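Chitinase (Thermococcus chitonophagus, PDB 5XSW) probably hydrolyses internal beta-1,4 linkages of chitin as an endochitinase and holds a bound N-acetylglucosamine glycan in this chitinase-bearing C-terminal part of a longer protein. Local coordinates at residues 422-425 with 426-430. Sequence-based numbering, arbitrary orientation.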
loop_
_atom_site.group_PDB
_atom_site.type_symbol
_atom_site.label_atom_id
_atom_site.label_comp_id
_atom_site.label_asym_id
_atom_site.label_seq_id
_atom_site.Cartn_x
_atom_site.Cartn_y
_atom_site.Cartn_z
ATOM N N GLU A 422 -5.893 -18.545 27.695
ATOM C CA GLU A 422 -5.252 -19.117 28.868
ATOM C C GLU A 422 -3.802 -18.707 28.918
ATOM O O GLU A 422 -3.274 -18.404 29.992
ATOM C CB GLU A 422 -5.345 -20.644 28.868
ATOM C CG GLU A 422 -6.756 -21.201 29.001
ATOM C CD GLU A 422 -6.785 -22.725 28.934
ATOM O OE1 GLU A 422 -5.691 -23.340 28.840
ATOM O OE2 GLU A 422 -7.899 -23.302 28.977
ATOM N N GLU A 423 -3.154 -18.754 27.752
ATOM C CA GLU A 423 -1.774 -18.311 27.617
ATOM C C GLU A 423 -1.670 -16.827 27.968
ATOM O O GLU A 423 -0.798 -16.427 28.754
ATOM C CB GLU A 423 -1.265 -18.595 26.198
ATOM C CG GLU A 423 -1.130 -20.091 25.934
ATOM C CD GLU A 423 -0.909 -20.496 24.453
ATOM O OE1 GLU A 423 -0.368 -21.607 24.262
ATOM O OE2 GLU A 423 -1.274 -19.752 23.495
ATOM N N TRP A 424 -2.588 -16.020 27.432
ATOM C CA TRP A 424 -2.561 -14.573 27.700
ATOM C C TRP A 424 -2.758 -14.307 29.196
ATOM O O TRP A 424 -2.071 -13.471 29.802
ATOM C CB TRP A 424 -3.621 -13.825 26.871
ATOM C CG TRP A 424 -3.384 -12.362 26.946
ATOM C CD1 TRP A 424 -3.883 -11.492 27.882
ATOM C CD2 TRP A 424 -2.517 -11.587 26.101
ATOM N NE1 TRP A 424 -3.408 -10.219 27.638
ATOM C CE2 TRP A 424 -2.566 -10.254 26.557
ATOM C CE3 TRP A 424 -1.744 -11.880 24.971
ATOM C CZ2 TRP A 424 -1.846 -9.222 25.939
ATOM C CZ3 TRP A 424 -1.036 -10.847 24.356
ATOM C CH2 TRP A 424 -1.088 -9.540 24.852
ATOM N N ASN A 425 -3.702 -15.025 29.807
ATOM C CA ASN A 425 -3.942 -14.877 31.249
ATOM C C ASN A 425 -2.752 -15.296 32.057
ATOM O O ASN A 425 -2.378 -14.611 33.007
ATOM C CB ASN A 425 -5.166 -15.705 31.682
ATOM C CG ASN A 425 -6.442 -15.156 31.117
ATOM O OD1 ASN A 425 -6.532 -13.965 30.815
ATOM N ND2 ASN A 425 -7.436 -16.016 30.951
ATOM N N ALA A 426 -2.129 -16.417 31.682
ATOM C CA ALA A 426 -0.902 -16.830 32.383
ATOM C C ALA A 426 0.202 -15.784 32.237
ATOM O O ALA A 426 0.955 -15.479 33.189
ATOM C CB ALA A 426 -0.415 -18.187 31.868
ATOM N N MET A 427 0.315 -15.237 31.027
ATOM C CA MET A 427 1.300 -14.174 30.784
ATOM C C MET A 427 1.045 -12.974 31.712
ATOM O O MET A 427 1.960 -12.453 32.379
ATOM C CB MET A 427 1.261 -13.778 29.279
ATOM C CG MET A 427 2.347 -12.748 28.883
ATOM S SD MET A 427 1.800 -11.949 27.347
ATOM C CE MET A 427 0.689 -10.769 28.045
ATOM N N MET A 428 -0.202 -12.529 31.782
ATOM C CA MET A 428 -0.515 -11.362 32.583
ATOM C C MET A 428 -0.325 -11.613 34.102
ATOM O O MET A 428 0.118 -10.717 34.809
ATOM C CB MET A 428 -1.955 -10.900 32.260
ATOM C CG MET A 428 -2.072 -10.195 30.867
ATOM S SD MET A 428 -0.815 -8.885 30.584
ATOM C CE MET A 428 -1.157 -7.713 31.877
ATOM N N ARG A 429 -0.598 -12.833 34.605
ATOM C CA ARG A 429 -0.192 -13.157 36.009
ATOM C C ARG A 429 1.320 -12.959 36.236
ATOM O O ARG A 429 1.748 -12.304 37.199
ATOM C CB ARG A 429 -0.598 -14.609 36.379
ATOM C CG ARG A 429 -2.113 -14.775 36.589
ATOM C CD ARG A 429 -2.496 -16.118 37.252
ATOM N NE ARG A 429 -2.235 -17.270 36.383
ATOM C CZ ARG A 429 -3.053 -17.668 35.406
ATOM N NH1 ARG A 429 -4.195 -17.021 35.166
ATOM N NH2 ARG A 429 -2.734 -18.716 34.673
ATOM N N ASP A 430 2.148 -13.503 35.328
ATOM C CA ASP A 430 3.596 -13.285 35.416
ATOM C C ASP A 430 3.996 -11.809 35.337
ATOM O O ASP A 430 4.851 -11.342 36.087
ATOM C CB ASP A 430 4.318 -14.033 34.298
ATOM C CG ASP A 430 4.448 -15.537 34.565
ATOM O OD1 ASP A 430 4.057 -16.032 35.671
ATOM O OD2 ASP A 430 4.970 -16.218 33.651
HETATM O O HOH W 1 -4.115 -19.460 32.415
#
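Trp424 and Met427 illustrate how one turn of an amphipathic helix can build an aromatic-thioether pair from residues three apart. Both side chains leave the first turns of helix 421-439 with CG anti to the backbone N (chi1 -168° and -175°), run side by side and point the same way. A bend at the end of the methionine then lays its methyl over the indole: Met427 CE sits 3.6 Å from the centroid of the six-membered ring of Trp424, nearly on the ring normal, as a CH-pi contact. Met427 SD follows at 4.3 Å from the same centroid, also over the face, which makes this a Met-aromatic contact. Met428 approaches obliquely from the next position, its CG 3.5 Å from Trp424 NE1. This side is tightly packed: Phe406 of helix 399-412 touches both Trp424 and Met428, Arg410 adds a cation-pi contact to the indole, and Met427 reaches Ala460 of helix 449-461.

The other side of the helix is looser and faces solvent. There the guanidinium of Arg429 lays one of its faces over Asn425 O without hydrogen-bonding to it, with NH1 3.8 Å from Asn425 CB. A water bridges the turn, donating to Glu422 O at 2.8 Å and accepting from Arg429 NH2 at 2.7 Å. Glu422 O thus takes two donors: Ala426 N, in the regular i to i+4 backbone ladder, and the water. Polarisable sulfur and methyl groups against an electron-rich ring suit the buried side, where dispersion probably dominates, whereas hydration carries the arginine's polar link on the exposed one.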